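Local coordinates for cell cycle regulatory protein GcrA (Caulobacter crescentus, PDB 5YIU) that activates transcription as a cell cycle regulator, and is represented here by its DNA-binding domain, a small helical unit that probably docks on promoter DNA, at residues Met5-Trp19 against Gln31-Val44. Sequence-based numbering, arbitrary orientation. Where two conformers were deposited one is given.
Sequences MSWTDERVSTLKKLW and QLGGVTRNAVIGKV
With CG of Lys43 anti to the backbone N (chi1 -176°) and the chain bent at chi2, the lysine's methylenes lie flat along one face of the Trp7 indole. Lys43 CG sits 3.7 Å from the centroid of the Trp7 six-membered ring, almost on the ring normal, a CH-pi contact, while Lys43 CE carries on past Trp7 CG to meet Val12 CG2 at 3.8 Å. The indole's edge meets Leu32 CD1 and Val40 CG2. Replacing Trp7 by an alanine would probably leave the Lys43 methylenes without the flat face they lie on and Leu32 CD1 without its neighbour at the ring edge, opening a gap beside Leu15.

In Arg11 a bend at chi3 (73°) carries the guanidinium round to the Leu32 and Gly33 carbonyls. Arg11 NH1 gives a nearly straight bond to Gly33 O (2.9 Å), in the guanidinium plane. Arg11 NH2 reaches Leu32 O at 3.1 Å from above that carbonyl's plane, a more bent bond. Two carbonyls at a helix C-terminus are thus gripped by one cation, whose charge probably suits that end. A water joins Met5 N to Gly34 O nearby.

Deeper in, Leu15 CD1 packs on Val40 CG1 at 3.9 Å. Further along the helix, Val44 CG1 makes a CH-pi contact over a face of Trp19, 4.0 Å from the centroid of its five-membered ring. Leu47 also touches Leu15 and Val12. Segments 9-19 and 37-44 of the first and third helices cross at 88°, with helix 25-32 completing the three-helix core, an arrangement consistent with the helix-turn-helix fold of the GcrA family's DNA-binding domain.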
ATOM      1  N   MET A   5      -0.632   8.208   6.383  1.00  9.58           N
ATOM      2  CA  MET A   5      -0.796   8.747   5.031  0.53  9.36           C
ATOM      3  C   MET A   5      -2.167   8.404   4.473  1.00  9.25           C
ATOM      4  O   MET A   5      -2.655   7.297   4.657  1.00 11.07           O
ATOM      5  CB  MET A   5       0.261   8.180   4.080  0.53 11.36           C
ATOM      6  CG  MET A   5       1.690   8.563   4.388  0.53 10.27           C
ATOM      7  SD  MET A   5       2.003  10.325   4.206  0.53 12.58           S
ATOM      8  CE  MET A   5       3.799  10.339   4.301  0.53  8.42           C
ATOM      9  N   SER A   6      -2.790   9.345   3.778  1.00  9.20           N
ATOM     10  CA  SER A   6      -4.038   9.086   3.073  0.57  7.08           C
ATOM     11  C   SER A   6      -3.803   8.141   1.907  1.00  8.11           C
ATOM     12  O   SER A   6      -2.751   8.209   1.257  1.00  8.14           O
ATOM     13  CB  SER A   6      -4.605  10.391   2.517  0.57  9.90           C
ATOM     14  OG  SER A   6      -5.039  11.243   3.557  0.57 11.76           O
ATOM     15  N   TRP A   7      -4.775   7.284   1.630  1.00  7.74           N
ATOM     16  CA  TRP A   7      -4.730   6.440   0.450  1.00  8.42           C
ATOM     17  C   TRP A   7      -5.254   7.248  -0.723  1.00  9.89           C
ATOM     18  O   TRP A   7      -6.409   7.125  -1.123  1.00 10.51           O
ATOM     19  CB  TRP A   7      -5.565   5.183   0.665  1.00  6.28           C
ATOM     20  CG  TRP A   7      -4.897   4.226   1.605  1.00  6.81           C
ATOM     21  CD1 TRP A   7      -5.266   3.940   2.891  1.00  8.61           C
ATOM     22  CD2 TRP A   7      -3.717   3.453   1.344  1.00  7.90           C
ATOM     23  NE1 TRP A   7      -4.393   3.035   3.444  1.00  9.13           N
ATOM     24  CE2 TRP A   7      -3.438   2.714   2.512  1.00  8.17           C
ATOM     25  CE3 TRP A   7      -2.876   3.307   0.230  1.00  7.92           C
ATOM     26  CZ2 TRP A   7      -2.349   1.851   2.599  1.00 11.80           C
ATOM     27  CZ3 TRP A   7      -1.799   2.447   0.326  1.00 10.81           C
ATOM     28  CH2 TRP A   7      -1.547   1.733   1.500  1.00 11.00           C
ATOM     29  N   THR A   8      -4.389   8.106  -1.249  1.00  7.55           N
ATOM     30  CA  THR A   8      -4.702   8.910  -2.423  1.00 10.01           C
ATOM     31  C   THR A   8      -4.890   8.015  -3.640  1.00  9.99           C
ATOM     32  O   THR A   8      -4.470   6.863  -3.639  1.00  9.38           O
ATOM     33  CB  THR A   8      -3.552   9.867  -2.726  1.00 11.48           C
ATOM     34  OG1 THR A   8      -2.363   9.099  -2.967  1.00 11.95           O
ATOM     35  CG2 THR A   8      -3.327  10.836  -1.550  1.00 11.22           C
ATOM     36  N   ASP A   9      -5.509   8.543  -4.686  1.00 12.10           N
ATOM     37  CA  ASP A   9      -5.687   7.777  -5.910  1.00 11.36           C
ATOM     38  C   ASP A   9      -4.354   7.259  -6.427  1.00 10.43           C
ATOM     39  O   ASP A   9      -4.269   6.124  -6.894  1.00 11.23           O
ATOM     40  CB  ASP A   9      -6.370   8.614  -6.989  1.00 12.23           C
ATOM     41  CG  ASP A   9      -7.823   8.887  -6.682  1.00 19.99           C
ATOM     42  OD1 ASP A   9      -8.358   8.308  -5.710  1.00 21.77           O
ATOM     43  OD2 ASP A   9      -8.439   9.685  -7.420  1.00 24.53           O
ATOM     44  N   GLU A  10      -3.306   8.069  -6.334  1.00 11.25           N
ATOM     45  CA  GLU A  10      -2.006   7.631  -6.820  1.00 12.32           C
ATOM     46  C   GLU A  10      -1.432   6.494  -5.978  1.00 10.83           C
ATOM     47  O   GLU A  10      -0.857   5.548  -6.503  1.00 11.08           O
ATOM     48  CB  GLU A  10      -1.010   8.795  -6.896  1.00 15.33           C
ATOM     49  CG  GLU A  10       0.300   8.404  -7.572  1.00 26.67           C
ATOM     50  CD  GLU A  10       1.347   9.498  -7.530  1.00 41.82           C
ATOM     51  OE1 GLU A  10       1.025  10.621  -7.088  1.00 52.43           O
ATOM     52  OE2 GLU A  10       2.495   9.229  -7.941  1.00 61.90           O
ATOM     53  N   ARG A  11      -1.571   6.589  -4.663  1.00  9.89           N
ATOM     54  CA  ARG A  11      -1.018   5.563  -3.796  1.00  9.44           C
ATOM     55  C   ARG A  11      -1.760   4.242  -3.976  1.00  8.60           C
ATOM     56  O   ARG A  11      -1.149   3.178  -3.989  1.00  8.63           O
ATOM     57  CB  ARG A  11      -1.019   6.033  -2.343  1.00  8.16           C
ATOM     58  CG  ARG A  11       0.044   7.102  -2.096  1.00  9.72           C
ATOM     59  CD  ARG A  11      -0.076   7.749  -0.734  1.00 15.03           C
ATOM     60  NE  ARG A  11       0.363   6.854   0.320  1.00 13.98           N
ATOM     61  CZ  ARG A  11       1.623   6.735   0.728  1.00 17.74           C
ATOM     62  NH1 ARG A  11       1.932   5.888   1.696  1.00 12.98           N
ATOM     63  NH2 ARG A  11       2.576   7.460   0.169  1.00 23.86           N
ATOM     64  N   VAL A  12      -3.069   4.326  -4.181  1.00  8.17           N
ATOM     65  CA  VAL A  12      -3.881   3.145  -4.450  1.00  9.43           C
ATOM     66  C   VAL A  12      -3.495   2.516  -5.789  1.00  9.68           C
ATOM     67  O   VAL A  12      -3.324   1.308  -5.880  1.00  9.97           O
ATOM     68  CB  VAL A  12      -5.388   3.477  -4.401  1.00  7.91           C
ATOM     69  CG1 VAL A  12      -6.216   2.300  -4.873  1.00 10.03           C
ATOM     70  CG2 VAL A  12      -5.797   3.879  -2.976  1.00  8.64           C
ATOM     71  N   SER A  13      -3.353   3.336  -6.821  1.00  8.82           N
ATOM     72  CA  SER A  13      -2.971   2.831  -8.134  0.57 10.06           C
ATOM     73  C   SER A  13      -1.610   2.147  -8.090  1.00  9.22           C
ATOM     74  O   SER A  13      -1.432   1.074  -8.679  1.00 10.15           O
ATOM     75  CB  SER A  13      -2.972   3.967  -9.154  0.57 11.02           C
ATOM     76  OG  SER A  13      -2.498   3.527 -10.420  0.57 10.20           O
ATOM     77  N   THR A  14      -0.661   2.749  -7.393  1.00  9.10           N
ATOM     78  CA  THR A  14       0.661   2.167  -7.231  1.00 10.65           C
ATOM     79  C   THR A  14       0.609   0.845  -6.464  1.00  9.00           C
ATOM     80  O   THR A  14       1.224  -0.146  -6.864  1.00 10.43           O
ATOM     81  CB  THR A  14       1.587   3.152  -6.512  1.00 10.52           C
ATOM     82  OG1 THR A  14       1.788   4.298  -7.350  1.00 16.49           O
ATOM     83  CG2 THR A  14       2.932   2.521  -6.186  1.00 14.19           C
ATOM     84  N   LEU A  15      -0.126   0.823  -5.358  1.00  8.85           N
ATOM     85  CA  LEU A  15      -0.240  -0.398  -4.571  1.00  8.15           C
ATOM     86  C   LEU A  15      -0.818  -1.522  -5.415  1.00  9.29           C
ATOM     87  O   LEU A  15      -0.314  -2.655  -5.401  1.00  7.68           O
ATOM     88  CB  LEU A  15      -1.112  -0.150  -3.339  1.00  8.80           C
ATOM     89  CG  LEU A  15      -1.355  -1.356  -2.416  1.00  9.02           C
ATOM     90  CD1 LEU A  15      -1.496  -0.904  -0.961  1.00 10.44           C
ATOM     91  CD2 LEU A  15      -2.602  -2.117  -2.831  1.00 11.43           C
ATOM     92  N   LYS A  16      -1.884  -1.207  -6.140  1.00  7.95           N
ATOM     93  CA  LYS A  16      -2.570  -2.196  -6.956  1.00  8.96           C
ATOM     94  C   LYS A  16      -1.643  -2.779  -8.022  1.00  8.10           C
ATOM     95  O   LYS A  16      -1.538  -4.003  -8.151  1.00  8.15           O
ATOM     96  CB  LYS A  16      -3.811  -1.572  -7.585  1.00 11.84           C
ATOM     97  CG  LYS A  16      -4.592  -2.492  -8.493  1.00 20.20           C
ATOM     98  CD  LYS A  16      -5.788  -1.753  -9.065  1.00 25.26           C
ATOM     99  CE  LYS A  16      -6.332  -2.465 -10.281  1.00 32.13           C
ATOM    100  NZ  LYS A  16      -7.474  -1.732 -10.890  1.00 34.07           N
ATOM    101  N   LYS A  17      -0.955  -1.918  -8.768  1.00  7.68           N
ATOM    102  CA  LYS A  17      -0.046  -2.376  -9.816  0.56  9.18           C
ATOM    103  C   LYS A  17       1.070  -3.246  -9.254  1.00  7.68           C
ATOM    104  O   LYS A  17       1.351  -4.326  -9.773  1.00  7.63           O
ATOM    105  CB  LYS A  17       0.554  -1.180 -10.561  0.56 10.23           C
ATOM    106  CG  LYS A  17      -0.418  -0.448 -11.470  1.00 16.50           C
ATOM    107  CD  LYS A  17       0.181   0.863 -11.973  1.00 20.72           C
ATOM    108  CE  LYS A  17      -0.673   1.484 -13.079  1.00 27.84           C
ATOM    109  NZ  LYS A  17      -0.008   2.657 -13.719  0.56 23.80           N
ATOM    110  N   LEU A  18       1.701  -2.780  -8.186  1.00  7.93           N
ATOM    111  CA  LEU A  18       2.811  -3.508  -7.584  1.00  7.96           C
ATOM    112  C   LEU A  18       2.369  -4.833  -6.975  1.00  7.53           C
ATOM    113  O   LEU A  18       3.089  -5.837  -7.043  1.00  7.95           O
ATOM    114  CB  LEU A  18       3.530  -2.645  -6.550  1.00 10.26           C
ATOM    115  CG  LEU A  18       4.187  -1.379  -7.102  1.00  8.82           C
ATOM    116  CD1 LEU A  18       4.930  -0.646  -5.990  1.00 12.97           C
ATOM    117  CD2 LEU A  18       5.118  -1.685  -8.286  1.00 13.36           C
ATOM    118  N   TRP A  19       1.184  -4.847  -6.385  1.00  7.65           N
ATOM    119  CA  TRP A  19       0.662  -6.089  -5.834  1.00  8.84           C
ATOM    120  C   TRP A  19       0.416  -7.099  -6.956  1.00  9.11           C
ATOM    121  O   TRP A  19       0.796  -8.267  -6.844  1.00  8.71           O
ATOM    122  CB  TRP A  19      -0.612  -5.838  -5.025  1.00  8.09           C
ATOM    123  CG  TRP A  19      -1.093  -7.058  -4.314  1.00  7.69           C
ATOM    124  CD1 TRP A  19      -2.093  -7.893  -4.710  1.00 10.11           C
ATOM    125  CD2 TRP A  19      -0.576  -7.596  -3.094  1.00  8.11           C
ATOM    126  NE1 TRP A  19      -2.242  -8.910  -3.805  1.00 10.94           N
ATOM    127  CE2 TRP A  19      -1.322  -8.752  -2.801  1.00  9.20           C
ATOM    128  CE3 TRP A  19       0.451  -7.214  -2.221  1.00  8.46           C
ATOM    129  CZ2 TRP A  19      -1.087  -9.527  -1.666  1.00 11.92           C
ATOM    130  CZ3 TRP A  19       0.684  -7.983  -1.093  1.00 12.76           C
ATOM    131  CH2 TRP A  19      -0.082  -9.128  -0.826  1.00 13.09           C
ATOM    132  N   GLN A  31       8.323   1.296  -1.088  1.00 11.91           N
ATOM    133  CA  GLN A  31       8.190   2.177  -2.247  1.00 12.69           C
ATOM    134  C   GLN A  31       7.173   3.308  -2.047  1.00 13.07           C
ATOM    135  O   GLN A  31       7.389   4.426  -2.497  1.00 14.95           O
ATOM    136  CB  GLN A  31       7.885   1.365  -3.505  1.00 13.54           C
ATOM    137  CG  GLN A  31       9.019   0.416  -3.866  1.00 17.46           C
ATOM    138  CD  GLN A  31       8.854  -0.232  -5.222  1.00 26.86           C
ATOM    139  OE1 GLN A  31       8.237   0.334  -6.128  1.00 22.79           O
ATOM    140  NE2 GLN A  31       9.408  -1.431  -5.370  1.00 25.06           N
ATOM    141  N   LEU A  32       6.072   3.031  -1.361  1.00 11.18           N
ATOM    142  CA  LEU A  32       5.086   4.068  -1.077  1.00 11.80           C
ATOM    143  C   LEU A  32       5.631   5.093  -0.093  1.00 11.95           C
ATOM    144  O   LEU A  32       5.442   6.298  -0.265  1.00 14.26           O
ATOM    145  CB  LEU A  32       3.824   3.438  -0.489  1.00 10.40           C
ATOM    146  CG  LEU A  32       2.941   2.612  -1.422  1.00  8.96           C
ATOM    147  CD1 LEU A  32       1.899   1.882  -0.597  1.00  9.89           C
ATOM    148  CD2 LEU A  32       2.278   3.520  -2.456  1.00 13.52           C
ATOM    149  N   GLY A  33       6.299   4.603   0.944  1.00 11.49           N
ATOM    150  CA  GLY A  33       6.847   5.464   1.976  1.00 12.88           C
ATOM    151  C   GLY A  33       5.823   5.842   3.027  1.00  9.13           C
ATOM    152  O   GLY A  33       4.638   5.996   2.720  1.00 11.94           O
ATOM    153  N   GLY A  34       6.277   5.990   4.271  1.00 11.25           N
ATOM    154  CA  GLY A  34       5.424   6.450   5.352  1.00 13.02           C
ATOM    155  C   GLY A  34       4.266   5.540   5.730  1.00 12.48           C
ATOM    156  O   GLY A  34       3.294   5.985   6.326  1.00 12.30           O
ATOM    157  N   VAL A  35       4.362   4.263   5.380  1.00 11.41           N
ATOM    158  CA  VAL A  35       3.310   3.301   5.695  1.00 13.50           C
ATOM    159  C   VAL A  35       3.987   1.962   5.974  1.00  9.79           C
ATOM    160  O   VAL A  35       5.061   1.682   5.435  1.00 12.12           O
ATOM    161  CB  VAL A  35       2.282   3.197   4.520  1.00 10.95           C
ATOM    162  CG1 VAL A  35       2.943   2.659   3.251  1.00 10.81           C
ATOM    163  CG2 VAL A  35       1.076   2.352   4.892  1.00 10.24           C
ATOM    164  N   THR A  36       3.393   1.150   6.843  1.00 10.61           N
ATOM    165  CA  THR A  36       3.995  -0.130   7.198  1.00 10.60           C
ATOM    166  C   THR A  36       3.501  -1.283   6.346  1.00  9.40           C
ATOM    167  O   THR A  36       2.486  -1.196   5.655  1.00  8.70           O
ATOM    168  CB  THR A  36       3.685  -0.521   8.646  1.00  9.16           C
ATOM    169  OG1 THR A  36       2.271  -0.674   8.790  1.00 12.34           O
ATOM    170  CG2 THR A  36       4.209   0.524   9.624  1.00 11.88           C
ATOM    171  N   ARG A  37       4.238  -2.381   6.429  1.00  8.57           N
ATOM    172  CA  ARG A  37       3.882  -3.627   5.782  1.00 10.09           C
ATOM    173  C   ARG A  37       2.453  -4.059   6.126  1.00  8.68           C
ATOM    174  O   ARG A  37       1.646  -4.364   5.239  1.00  8.57           O
ATOM    175  CB  ARG A  37       4.877  -4.694   6.219  1.00 12.27           C
ATOM    176  CG  ARG A  37       4.557  -6.056   5.719  1.00 14.58           C
ATOM    177  CD  ARG A  37       5.554  -7.077   6.216  1.00 14.80           C
ATOM    178  NE  ARG A  37       5.279  -8.347   5.564  1.00 19.07           N
ATOM    179  CZ  ARG A  37       4.372  -9.216   5.988  1.00 17.12           C
ATOM    180  NH1 ARG A  37       3.676  -8.966   7.077  1.00 12.12           N
ATOM    181  NH2 ARG A  37       4.167 -10.341   5.323  1.00 21.65           N
ATOM    182  N   ASN A  38       2.123  -4.066   7.411  1.00  7.52           N
ATOM    183  CA  ASN A  38       0.801  -4.509   7.818  1.00  7.96           C
ATOM    184  C   ASN A  38      -0.310  -3.587   7.336  1.00  8.50           C
ATOM    185  O   ASN A  38      -1.410  -4.049   7.034  1.00  8.14           O
ATOM    186  CB  ASN A  38       0.730  -4.673   9.337  1.00  9.06           C
ATOM    187  CG  ASN A  38       1.469  -5.906   9.825  1.00  9.16           C
ATOM    188  OD1 ASN A  38       1.991  -6.691   9.030  1.00  9.53           O
ATOM    189  ND2 ASN A  38       1.519  -6.078  11.140  1.00 10.16           N
ATOM    190  N   ALA A  39      -0.027  -2.287   7.247  1.00  7.57           N
ATOM    191  CA  ALA A  39      -1.040  -1.364   6.760  1.00  6.68           C
ATOM    192  C   ALA A  39      -1.286  -1.584   5.261  1.00  7.86           C
ATOM    193  O   ALA A  39      -2.427  -1.494   4.789  1.00  7.85           O
ATOM    194  CB  ALA A  39      -0.651   0.078   7.056  1.00  8.83           C
ATOM    195  N   VAL A  40      -0.227  -1.907   4.518  1.00  7.08           N
ATOM    196  CA  VAL A  40      -0.381  -2.280   3.115  1.00  7.31           C
ATOM    197  C   VAL A  40      -1.261  -3.528   2.984  1.00  7.61           C
ATOM    198  O   VAL A  40      -2.172  -3.577   2.160  1.00  7.41           O
ATOM    199  CB  VAL A  40       0.994  -2.485   2.441  1.00  6.87           C
ATOM    200  CG1 VAL A  40       0.847  -3.202   1.113  1.00  7.53           C
ATOM    201  CG2 VAL A  40       1.707  -1.144   2.265  1.00  8.48           C
ATOM    202  N   ILE A  41      -0.993  -4.539   3.810  1.00  7.69           N
ATOM    203  CA  ILE A  41      -1.809  -5.751   3.791  1.00  8.73           C
ATOM    204  C   ILE A  41      -3.284  -5.433   4.045  1.00  7.51           C
ATOM    205  O   ILE A  41      -4.166  -5.907   3.326  1.00  7.22           O
ATOM    206  CB  ILE A  41      -1.295  -6.799   4.804  1.00  7.66           C
ATOM    207  CG1 ILE A  41       0.051  -7.356   4.323  1.00  9.60           C
ATOM    208  CG2 ILE A  41      -2.322  -7.922   4.997  1.00  9.96           C
ATOM    209  CD1 ILE A  41       0.789  -8.221   5.351  1.00 10.56           C
ATOM    210  N   GLY A  42      -3.555  -4.598   5.041  1.00  7.96           N
ATOM    211  CA  GLY A  42      -4.924  -4.217   5.305  1.00  7.96           C
ATOM    212  C   GLY A  42      -5.596  -3.568   4.109  1.00  7.26           C
ATOM    213  O   GLY A  42      -6.773  -3.831   3.822  1.00  8.51           O
ATOM    214  N   LYS A  43      -4.872  -2.689   3.423  1.00  7.44           N
ATOM    215  CA  LYS A  43      -5.423  -2.022   2.248  1.00  7.61           C
ATOM    216  C   LYS A  43      -5.674  -2.996   1.097  1.00  6.62           C
ATOM    217  O   LYS A  43      -6.699  -2.903   0.425  1.00  8.64           O
ATOM    218  CB  LYS A  43      -4.510  -0.870   1.809  1.00  8.08           C
ATOM    219  CG  LYS A  43      -5.036  -0.053   0.641  1.00  7.17           C
ATOM    220  CD  LYS A  43      -6.386   0.571   0.938  1.00  8.11           C
ATOM    221  CE  LYS A  43      -6.775   1.552  -0.151  1.00  8.27           C
ATOM    222  NZ  LYS A  43      -8.128   2.133   0.100  1.00  9.82           N
ATOM    223  N   VAL A  44      -4.732  -3.909   0.852  1.00  7.18           N
ATOM    224  CA  VAL A  44      -4.936  -4.979  -0.129  1.00  8.41           C
ATOM    225  C   VAL A  44      -6.221  -5.743   0.184  1.00  8.73           C
ATOM    226  O   VAL A  44      -7.026  -6.034  -0.710  1.00 10.04           O
ATOM    227  CB  VAL A  44      -3.747  -5.950  -0.128  1.00  8.74           C
ATOM    228  CG1 VAL A  44      -4.078  -7.218  -0.901  1.00 10.08           C
ATOM    229  CG2 VAL A  44      -2.496  -5.275  -0.701  1.00  9.61           C
TER
HETATM  230  O   HOH W   1       0.640   5.631   6.768  1.00 13.81           O